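Local coordinates for protein glycerol-3-phosphate dehydrogenase [NAD(+)] (Dunaliella salina, PDB 6IUY) that probably interconverts dihydroxyacetone phosphate and sn-glycerol 3-phosphate using NAD, its added phosphatase-like domain enabling direct conversion of dihydroxyacetone phosphate to glycerol, at residues A[90-95]-A[156-161]; A[272-277]-A[441-446]; A[495-500]-A[582-587]. All blocks are in the same frame, centred on the assembly; numbering follows the deposited sequence.

Contact 1: residues A[90-95]-A[156-161]; sequences LNFTPT and NTMSWQ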
loop_
_atom_site.group_PDB
_atom_site.type_symbol
_atom_site.label_atom_id
_atom_site.label_comp_id
_atom_site.label_asym_id
_atom_site.label_seq_id
_atom_site.Cartn_x
_atom_site.Cartn_y
_atom_site.Cartn_z
ATOM N N LEU A 90 53.267 4.263 37.120
ATOM C CA LEU A 90 52.256 3.460 37.819
ATOM C C LEU A 90 52.726 2.396 38.844
ATOM O O LEU A 90 53.410 2.701 39.835
ATOM C CB LEU A 90 51.361 2.762 36.776
ATOM C CG LEU A 90 51.986 1.925 35.656
ATOM C CD1 LEU A 90 53.460 1.568 35.912
ATOM C CD2 LEU A 90 51.170 0.665 35.490
ATOM N N ASN A 91 52.342 1.152 38.551
ATOM C CA ASN A 91 52.051 0.124 39.547
ATOM C C ASN A 91 50.705 0.473 40.192
ATOM O O ASN A 91 50.601 0.643 41.407
ATOM C CB ASN A 91 53.162 0.003 40.582
ATOM C CG ASN A 91 53.507 -1.444 40.893
ATOM O OD1 ASN A 91 52.870 -2.372 40.384
ATOM N ND2 ASN A 91 54.529 -1.642 41.720
ATOM N N PHE A 92 49.687 0.573 39.331
ATOM C CA PHE A 92 48.367 1.156 39.626
ATOM C C PHE A 92 47.253 0.181 39.204
ATOM O O PHE A 92 47.379 -0.512 38.191
ATOM C CB PHE A 92 48.246 2.517 38.908
ATOM C CG PHE A 92 46.833 3.048 38.761
ATOM C CD1 PHE A 92 46.283 3.894 39.716
ATOM C CD2 PHE A 92 46.081 2.758 37.629
ATOM C CE1 PHE A 92 44.993 4.411 39.566
ATOM C CE2 PHE A 92 44.785 3.269 37.475
ATOM C CZ PHE A 92 44.246 4.097 38.447
ATOM N N THR A 93 46.172 0.137 39.981
ATOM C CA THR A 93 45.218 -0.967 39.909
ATOM C C THR A 93 43.764 -0.497 39.689
ATOM O O THR A 93 43.383 0.587 40.134
ATOM C CB THR A 93 45.313 -1.822 41.201
ATOM O OG1 THR A 93 44.984 -3.192 40.922
ATOM C CG2 THR A 93 44.405 -1.271 42.286
ATOM N N PRO A 94 42.950 -1.323 39.006
ATOM C CA PRO A 94 41.586 -0.975 38.585
ATOM C C PRO A 94 40.711 -0.478 39.725
ATOM O O PRO A 94 39.918 0.448 39.544
ATOM C CB PRO A 94 41.041 -2.294 38.027
ATOM C CG PRO A 94 41.907 -3.351 38.621
ATOM C CD PRO A 94 43.261 -2.726 38.700
ATOM N N THR A 95 40.846 -1.094 40.892
ATOM C CA THR A 95 40.107 -0.638 42.059
ATOM C C THR A 95 40.431 0.833 42.344
ATOM O O THR A 95 39.603 1.569 42.875
ATOM C CB THR A 95 40.406 -1.518 43.293
ATOM O OG1 THR A 95 40.548 -0.695 44.455
ATOM C CG2 THR A 95 41.679 -2.308 43.095
ATOM N N ASN A 156 41.189 6.720 23.163
ATOM C CA ASN A 156 41.893 5.472 23.522
ATOM C C ASN A 156 41.821 5.139 24.996
ATOM O O ASN A 156 41.813 6.028 25.847
ATOM C CB ASN A 156 43.366 5.533 23.114
ATOM C CG ASN A 156 43.553 5.436 21.630
ATOM O OD1 ASN A 156 43.071 4.494 21.000
ATOM N ND2 ASN A 156 44.228 6.426 21.047
ATOM N N THR A 157 41.771 3.842 25.285
ATOM C CA THR A 157 41.797 3.346 26.650
ATOM C C THR A 157 43.232 3.298 27.173
ATOM O O THR A 157 44.191 3.345 26.394
ATOM C CB THR A 157 41.193 1.927 26.753
ATOM O OG1 THR A 157 41.890 1.054 25.863
ATOM C CG2 THR A 157 39.724 1.929 26.374
ATOM N N MET A 158 43.378 3.202 28.491
ATOM C CA MET A 158 44.669 2.840 29.058
ATOM C C MET A 158 44.936 1.414 28.604
ATOM O O MET A 158 44.001 0.707 28.215
ATOM C CB MET A 158 44.667 2.943 30.584
ATOM C CG MET A 158 44.506 4.343 31.130
ATOM S SD MET A 158 44.185 4.307 32.910
ATOM C CE MET A 158 45.278 2.959 33.378
ATOM N N SER A 159 46.194 0.985 28.633
ATOM C CA SER A 159 46.513 -0.387 28.259
ATOM C C SER A 159 46.357 -1.290 29.478
ATOM O O SER A 159 47.196 -1.306 30.378
ATOM C CB SER A 159 47.926 -0.478 27.681
ATOM O OG SER A 159 48.129 0.535 26.706
ATOM N N TRP A 160 45.252 -2.016 29.524
ATOM C CA TRP A 160 44.989 -2.898 30.646
ATOM C C TRP A 160 45.276 -4.333 30.257
ATOM O O TRP A 160 44.899 -4.781 29.182
ATOM C CB TRP A 160 43.535 -2.779 31.122
ATOM C CG TRP A 160 43.223 -1.528 31.867
ATOM C CD1 TRP A 160 42.526 -0.443 31.407
ATOM C CD2 TRP A 160 43.594 -1.223 33.217
ATOM N NE1 TRP A 160 42.449 0.521 32.385
ATOM C CE2 TRP A 160 43.093 0.065 33.507
ATOM C CE3 TRP A 160 44.306 -1.909 34.207
ATOM C CZ2 TRP A 160 43.281 0.676 34.746
ATOM C CZ3 TRP A 160 44.495 -1.299 35.432
ATOM C CH2 TRP A 160 43.981 -0.020 35.694
ATOM N N GLN A 161 45.952 -5.059 31.129
ATOM C CA GLN A 161 45.946 -6.502 31.015
ATOM C C GLN A 161 44.500 -6.914 31.304
ATOM O O GLN A 161 43.843 -6.269 32.117
ATOM C CB GLN A 161 46.938 -7.134 31.986
ATOM C CG GLN A 161 47.048 -8.635 31.863
ATOM C CD GLN A 161 47.813 -9.231 33.016
ATOM O OE1 GLN A 161 48.625 -8.551 33.655
ATOM N NE2 GLN A 161 47.549 -10.502 33.307
#
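The main chains of 90-95 and 156-161 stay well apart, with the CA atoms of Pro94 and Trp160, the nearest such pair, 8.8 Å from each other, and no hydrogen bond crosses between them; side chains bridge the gap. Trp160 does most of this with the six-membered part of its indole. Its outer carbon CH2 lies 3.8 Å from Phe92 CE2, the two side chains meeting at a slant. The same CH2 sits 3.7 Å from the backbone N of Pro94, while its neighbour CZ3 meets the proline CD at 3.8 Å, so the indole tip fits against the ring carbon and the peptide link that joins Thr93 to Pro94. Phe92 reaches the indole because its CG stands opposite the backbone N (chi1 162°), which carries the CE2 corner across to the other segment. Both segments belong to the haloacid dehalogenase-like part of the chain. Residues 90-95 lead into helix 94-103, in the helical insertion after strand 37-40 that is consistent with a phosphatase cap, and 156-161 follow the edge strand 153-154 of the parallel core sheet; the contact would then join cap to core, near the protein surface. Met158 adds a third apolar group. Its chain extends from CB to SD and then bends at chi3 (38°), turning CE over one face of the Trp160 ring, toward the rim, and to 4.1 Å from Phe92 CE2. The methyl thus touches both aromatic side chains. On the core side, Glu137 OE2 of helix 136-145 receives a hydrogen bond from Met158 N and a weak one from Trp160 NE1, which probably helps to set the turn of the indole. Met59 packs against Phe92 from elsewhere in the chain.

Contact 2: residues A[272-277]-A[441-446]; sequences VRMVAQ and FQRPYF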
loop_
_atom_site.group_PDB
_atom_site.type_symbol
_atom_site.label_atom_id
_atom_site.label_comp_id
_atom_site.label_asym_id
_atom_site.label_seq_id
_atom_site.Cartn_x
_atom_site.Cartn_y
_atom_site.Cartn_z
ATOM N N VAL A 272 -2.033 24.597 13.596
ATOM C CA VAL A 272 -1.319 25.604 14.402
ATOM C C VAL A 272 -1.452 25.295 15.877
ATOM O O VAL A 272 -0.581 25.638 16.671
ATOM C CB VAL A 272 -1.822 27.045 14.132
ATOM C CG1 VAL A 272 -2.968 27.382 15.048
ATOM C CG2 VAL A 272 -0.698 28.037 14.352
ATOM N N ARG A 273 -2.541 24.628 16.256
ATOM C CA ARG A 273 -2.762 24.271 17.656
ATOM C C ARG A 273 -1.747 23.234 18.135
ATOM O O ARG A 273 -1.275 23.284 19.290
ATOM C CB ARG A 273 -4.177 23.733 17.846
ATOM C CG ARG A 273 -4.428 23.157 19.227
ATOM C CD ARG A 273 -5.852 22.665 19.431
ATOM N NE ARG A 273 -6.142 22.562 20.869
ATOM C CZ ARG A 273 -6.011 21.448 21.591
ATOM N NH1 ARG A 273 -5.611 20.320 21.020
ATOM N NH2 ARG A 273 -6.288 21.456 22.890
ATOM N N MET A 274 -1.433 22.277 17.257
ATOM C CA MET A 274 -0.455 21.236 17.563
ATOM C C MET A 274 0.954 21.811 17.540
ATOM O O MET A 274 1.760 21.545 18.414
ATOM C CB MET A 274 -0.549 20.080 16.568
ATOM C CG MET A 274 -1.924 19.398 16.497
ATOM S SD MET A 274 -1.765 17.828 15.589
ATOM C CE MET A 274 -1.779 18.341 13.882
ATOM N N VAL A 275 1.231 22.584 16.503
ATOM C CA VAL A 275 2.488 23.304 16.340
ATOM C C VAL A 275 2.761 24.252 17.512
ATOM O O VAL A 275 3.882 24.328 18.043
ATOM C CB VAL A 275 2.438 24.058 15.027
ATOM C CG1 VAL A 275 3.316 25.285 15.042
ATOM C CG2 VAL A 275 2.747 23.090 13.887
ATOM N N ALA A 276 1.720 24.938 17.964
ATOM C CA ALA A 276 1.872 25.811 19.114
ATOM C C ALA A 276 2.191 25.025 20.392
ATOM O O ALA A 276 2.944 25.509 21.235
ATOM C CB ALA A 276 0.612 26.675 19.294
ATOM N N GLN A 277 1.631 23.826 20.553
ATOM C CA GLN A 277 1.940 23.005 21.738
ATOM C C GLN A 277 3.406 22.603 21.775
ATOM O O GLN A 277 4.005 22.589 22.846
ATOM C CB GLN A 277 1.079 21.739 21.798
ATOM C CG GLN A 277 -0.380 22.014 22.079
ATOM C CD GLN A 277 -1.242 20.787 21.949
ATOM O OE1 GLN A 277 -0.864 19.795 21.298
ATOM N NE2 GLN A 277 -2.424 20.844 22.565
ATOM N N PHE A 441 5.615 19.215 14.556
ATOM C CA PHE A 441 4.269 18.657 14.402
ATOM C C PHE A 441 3.917 17.437 15.267
ATOM O O PHE A 441 2.750 17.236 15.606
ATOM C CB PHE A 441 4.040 18.269 12.942
ATOM C CG PHE A 441 3.703 19.425 12.046
ATOM C CD1 PHE A 441 2.389 19.860 11.923
ATOM C CD2 PHE A 441 4.689 20.054 11.296
ATOM C CE1 PHE A 441 2.067 20.905 11.083
ATOM C CE2 PHE A 441 4.377 21.107 10.451
ATOM C CZ PHE A 441 3.067 21.536 10.343
ATOM N N GLN A 442 4.884 16.595 15.607
ATOM C CA GLN A 442 4.533 15.385 16.355
ATOM C C GLN A 442 4.062 15.672 17.778
ATOM O O GLN A 442 4.781 16.290 18.580
ATOM C CB GLN A 442 5.711 14.409 16.407
ATOM C CG GLN A 442 5.396 13.098 17.122
ATOM C CD GLN A 442 6.377 12.002 16.743
ATOM O OE1 GLN A 442 6.314 11.441 15.644
ATOM N NE2 GLN A 442 7.312 11.715 17.641
ATOM N N ARG A 443 2.859 15.193 18.088
ATOM C CA ARG A 443 2.278 15.281 19.424
ATOM C C ARG A 443 2.014 13.863 19.946
ATOM O O ARG A 443 2.164 12.898 19.208
ATOM C CB ARG A 443 0.983 16.105 19.391
ATOM C CG ARG A 443 1.064 17.379 18.540
ATOM C CD ARG A 443 1.976 18.371 19.197
ATOM N NE ARG A 443 1.770 18.341 20.639
ATOM C CZ ARG A 443 2.735 18.495 21.545
ATOM N NH1 ARG A 443 3.994 18.691 21.154
ATOM N NH2 ARG A 443 2.435 18.443 22.839
ATOM N N PRO A 444 1.633 13.720 21.216
ATOM C CA PRO A 444 1.356 12.351 21.676
ATOM C C PRO A 444 0.140 11.730 20.996
ATOM O O PRO A 444 0.011 10.511 21.016
ATOM C CB PRO A 444 1.106 12.525 23.173
ATOM C CG PRO A 444 1.804 13.796 23.525
ATOM C CD PRO A 444 1.654 14.681 22.324
ATOM N N TYR A 445 -0.720 12.547 20.386
ATOM C CA TYR A 445 -1.908 12.046 19.692
ATOM C C TYR A 445 -1.767 12.195 18.176
ATOM O O TYR A 445 -2.688 11.927 17.410
ATOM C CB TYR A 445 -3.160 12.795 20.180
ATOM C CG TYR A 445 -3.009 14.290 20.072
ATOM C CD1 TYR A 445 -3.309 14.955 18.889
ATOM C CD2 TYR A 445 -2.530 15.033 21.139
ATOM C CE1 TYR A 445 -3.156 16.337 18.780
ATOM C CE2 TYR A 445 -2.361 16.407 21.042
ATOM C CZ TYR A 445 -2.674 17.056 19.860
ATOM O OH TYR A 445 -2.507 18.427 19.766
ATOM N N PHE A 446 -0.603 12.639 17.738
ATOM C CA PHE A 446 -0.384 12.865 16.319
ATOM C C PHE A 446 1.009 12.334 15.958
ATOM O O PHE A 446 2.006 13.054 16.074
ATOM C CB PHE A 446 -0.548 14.367 15.982
ATOM C CG PHE A 446 -0.678 14.650 14.504
ATOM C CD1 PHE A 446 -1.772 14.179 13.791
ATOM C CD2 PHE A 446 0.293 15.382 13.829
ATOM C CE1 PHE A 446 -1.918 14.424 12.435
ATOM C CE2 PHE A 446 0.168 15.639 12.459
ATOM C CZ PHE A 446 -0.947 15.146 11.758
HETATM O O HOH W 1 -5.075 19.445 18.416
#
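Met274 and Val275, on helix 266-282, pack into the turn that leads from helix 431-441 to strand 446-451, and this apolar half is the tight one. Met274 bends at chi3 (-81°) and lays its thioether over one face of Phe446, with Met274 SD 3.5 Å from Phe446 CG and the methyl CE 3.6 Å from the ring centroid, a Met-aromatic and CH-pi contact combined. Its SD also touches Tyr445 obliquely. Beside it, Val275 CG2 stands over the face of Phe441, 3.6 Å from CE1. The first turn of this helix carries NAD-binding residues of the Rossmann-type domain, and Phe446 lies close to one of them, Trp267.

Toward the partly exposed flank the packing gives way to polar groups and water. Gln277 OE1 accepts a 2.6 Å bond from Tyr445 OH, the donor tilted from the carbonyl plane, and a weak, bent one from Arg443 NE, whose guanidinium lies with one face against Gln277 CB. A water joins Arg273 NH1 to Tyr445 OH, accepting from the first and donating to the second. Arg443 pairs chiefly with Glu281; Arg273 binds the Asp326 carbonyl and Glu419. Since Glu419 also takes Gln277 NE2, the amide is held at both ends: its oxygen serves tyrosine and arginine, its nitrogen a carboxylate, which should fix its rotation.

Contact 3: residues A[495-500]-A[582-587]; sequences MRKFCK and LEFPLF
In the all-helical C-terminal domain of the dehydrogenase, the start of helix 585-594 packs on helix 481-502, and Phe584, in the N-cap position of the former, is the residue driven into the latter. Its ring lies against the helix backbone: Phe584 CE2 comes within 3.2 Å of Phe498 N, a close fit, and Phe584 CZ within 3.5 Å of Phe498 CA. The Phe498 ring completes this with a T-shaped pair, presenting its CD1 edge to the face of Phe584, the centroids 5.6 Å apart and the planes at 68°; Phe501 makes a further edge-to-face pair with Phe584. The Phe498 edge is aimed by the trans setting of that side chain, whose CG is opposite its backbone N (chi1 -167°). About one turn earlier, Met495 CG lies 4.2 Å from Phe587 CZ, and Met495 itself lies beside Lys464, which binds dihydroxyacetone phosphate. Glu494, one turn before Phe498, accepts hydrogen bonds from Leu586 N and Phe587 N, so helix 481-502 also supplies a carboxylate to the first amides of helix 585-594, while Arg496 of the same helix turns to the dimer partner and forms a salt bridge with Asp509 of the second subunit. At the more open margin of the contact, Lys497 runs fully extended past the Phe584 ring, with Lys497 CB 3.5 Å from Phe584 CE2, and ends at Glu583. There one ammonium group is gripped twice by the same residue: a salt bridge to OE1, met from above the carboxylate plane, and a hydrogen bond in which Lys497 NZ sits 2.6 Å from Glu583 O, in the carbonyl plane and on a lone pair of that oxygen.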
loop_
_atom_site.group_PDB
_atom_site.type_symbol
_atom_site.label_atom_id
_atom_site.label_comp_id
_atom_site.label_asym_id
_atom_site.label_seq_id
_atom_site.Cartn_x
_atom_site.Cartn_y
_atom_site.Cartn_z
ATOM N N MET A 495 -4.568 6.479 -8.862
ATOM C CA MET A 495 -3.637 7.364 -8.172
ATOM C C MET A 495 -2.219 6.878 -8.446
ATOM O O MET A 495 -1.359 7.636 -8.920
ATOM C CB MET A 495 -3.922 7.391 -6.669
ATOM C CG MET A 495 -5.176 8.190 -6.292
ATOM S SD MET A 495 -5.746 7.876 -4.603
ATOM C CE MET A 495 -4.351 8.380 -3.582
ATOM N N ARG A 496 -2.012 5.596 -8.150
ATOM C CA ARG A 496 -0.789 4.848 -8.419
ATOM C C ARG A 496 -0.271 5.023 -9.839
ATOM O O ARG A 496 0.901 5.297 -10.048
ATOM C CB ARG A 496 -1.044 3.362 -8.150
ATOM C CG ARG A 496 0.213 2.568 -7.865
ATOM C CD ARG A 496 -0.120 1.208 -7.309
ATOM N NE ARG A 496 1.033 0.309 -7.332
ATOM C CZ ARG A 496 1.135 -0.763 -8.116
ATOM N NH1 ARG A 496 0.146 -1.079 -8.944
ATOM N NH2 ARG A 496 2.224 -1.531 -8.059
ATOM N N LYS A 497 -1.155 4.859 -10.812
ATOM C CA LYS A 497 -0.803 4.965 -12.222
ATOM C C LYS A 497 -0.409 6.394 -12.612
ATOM O O LYS A 497 0.585 6.616 -13.306
ATOM C CB LYS A 497 -1.983 4.498 -13.070
ATOM C CG LYS A 497 -1.684 4.261 -14.518
ATOM C CD LYS A 497 -2.981 4.029 -15.297
ATOM C CE LYS A 497 -2.681 3.403 -16.652
ATOM N NZ LYS A 497 -3.831 3.435 -17.599
ATOM N N PHE A 498 -1.192 7.366 -12.170
ATOM C CA PHE A 498 -0.887 8.766 -12.440
ATOM C C PHE A 498 0.463 9.156 -11.824
ATOM O O PHE A 498 1.251 9.887 -12.421
ATOM C CB PHE A 498 -2.013 9.645 -11.894
ATOM C CG PHE A 498 -1.977 11.057 -12.378
ATOM C CD1 PHE A 498 -2.559 11.395 -13.572
ATOM C CD2 PHE A 498 -1.379 12.053 -11.614
ATOM C CE1 PHE A 498 -2.536 12.683 -14.015
ATOM C CE2 PHE A 498 -1.359 13.350 -12.054
ATOM C CZ PHE A 498 -1.937 13.664 -13.258
ATOM N N CYS A 499 0.730 8.667 -10.623
ATOM C CA CYS A 499 2.024 8.923 -9.991
ATOM C C CYS A 499 3.167 8.407 -10.838
ATOM O O CYS A 499 4.232 9.029 -10.916
ATOM C CB CYS A 499 2.100 8.278 -8.616
ATOM S SG CYS A 499 1.428 9.300 -7.321
ATOM N N LYS A 500 2.949 7.264 -11.472
ATOM C CA LYS A 500 3.979 6.684 -12.305
ATOM C C LYS A 500 4.063 7.417 -13.650
ATOM O O LYS A 500 5.155 7.598 -14.182
ATOM C CB LYS A 500 3.727 5.181 -12.475
ATOM C CG LYS A 500 3.800 4.430 -11.126
ATOM C CD LYS A 500 3.696 2.915 -11.299
ATOM C CE LYS A 500 3.647 2.193 -9.959
ATOM N NZ LYS A 500 3.064 0.834 -10.144
ATOM N N LEU A 582 -8.628 7.874 -21.483
ATOM C CA LEU A 582 -8.964 6.460 -21.298
ATOM C C LEU A 582 -7.944 5.710 -20.439
ATOM O O LEU A 582 -8.216 4.607 -19.972
ATOM C CB LEU A 582 -9.115 5.751 -22.644
ATOM C CG LEU A 582 -10.037 6.465 -23.632
ATOM C CD1 LEU A 582 -10.506 5.503 -24.726
ATOM C CD2 LEU A 582 -11.210 7.075 -22.898
ATOM N N GLU A 583 -6.779 6.302 -20.210
ATOM C CA GLU A 583 -5.827 5.675 -19.309
ATOM C C GLU A 583 -6.336 5.701 -17.880
ATOM O O GLU A 583 -5.900 4.923 -17.045
ATOM C CB GLU A 583 -4.465 6.361 -19.380
ATOM C CG GLU A 583 -3.792 6.253 -20.741
ATOM C CD GLU A 583 -3.530 4.822 -21.137
ATOM O OE1 GLU A 583 -2.940 4.076 -20.323
ATOM O OE2 GLU A 583 -3.925 4.441 -22.261
ATOM N N PHE A 584 -7.254 6.612 -17.592
ATOM C CA PHE A 584 -7.727 6.778 -16.228
ATOM C C PHE A 584 -9.234 6.849 -16.268
ATOM O O PHE A 584 -9.822 7.921 -16.144
ATOM C CB PHE A 584 -7.115 8.027 -15.582
ATOM C CG PHE A 584 -5.594 7.994 -15.485
ATOM C CD1 PHE A 584 -4.803 8.527 -16.500
ATOM C CD2 PHE A 584 -4.960 7.449 -14.377
ATOM C CE1 PHE A 584 -3.407 8.501 -16.419
ATOM C CE2 PHE A 584 -3.566 7.423 -14.289
ATOM C CZ PHE A 584 -2.796 7.952 -15.310
ATOM N N PRO A 585 -9.874 5.697 -16.477
ATOM C CA PRO A 585 -11.324 5.693 -16.699
ATOM C C PRO A 585 -12.109 6.229 -15.498
ATOM O O PRO A 585 -13.067 6.945 -15.727
ATOM C CB PRO A 585 -11.641 4.212 -16.963
ATOM C CG PRO A 585 -10.499 3.460 -16.351
ATOM C CD PRO A 585 -9.295 4.345 -16.540
ATOM N N LEU A 586 -11.730 5.918 -14.259
ATOM C CA LEU A 586 -12.567 6.376 -13.154
ATOM C C LEU A 586 -12.448 7.888 -12.983
ATOM O O LEU A 586 -13.460 8.563 -12.792
ATOM C CB LEU A 586 -12.218 5.663 -11.843
ATOM C CG LEU A 586 -13.016 6.122 -10.604
ATOM C CD1 LEU A 586 -14.509 5.800 -10.716
ATOM C CD2 LEU A 586 -12.448 5.504 -9.348
ATOM N N PHE A 587 -11.222 8.417 -13.045
ATOM C CA PHE A 587 -11.011 9.866 -12.973
ATOM C C PHE A 587 -11.877 10.551 -14.027
ATOM O O PHE A 587 -12.507 11.577 -13.782
ATOM C CB PHE A 587 -9.540 10.239 -13.199
ATOM C CG PHE A 587 -8.641 9.930 -12.037
ATOM C CD1 PHE A 587 -9.146 9.414 -10.862
ATOM C CD2 PHE A 587 -7.283 10.174 -12.125
ATOM C CE1 PHE A 587 -8.298 9.148 -9.791
ATOM C CE2 PHE A 587 -6.440 9.906 -11.064
ATOM C CZ PHE A 587 -6.942 9.394 -9.896
#

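In the fold
The three contacts follow one another in series along the chain, each closing before the next opens, and none touches another. Contact 1 belongs to the haloacid dehalogenase-like part, built round a parallel sheet, and its centre lies about 51 Å from that of contact 2 and about 69 Å from that of contact 3. Contact 2 lies in the nucleotide-binding part, between helix 266-282 and the turn before the edge strand 446-451 of the eight-stranded sheet; contact 3 joins two helices of the C-terminal domain, its centre about 34 Å from that of contact 2. Contacts 2 and 3 thus sit in the two halves that enclose NAD and substrate, contact 1 in the separate phosphatase-like unit.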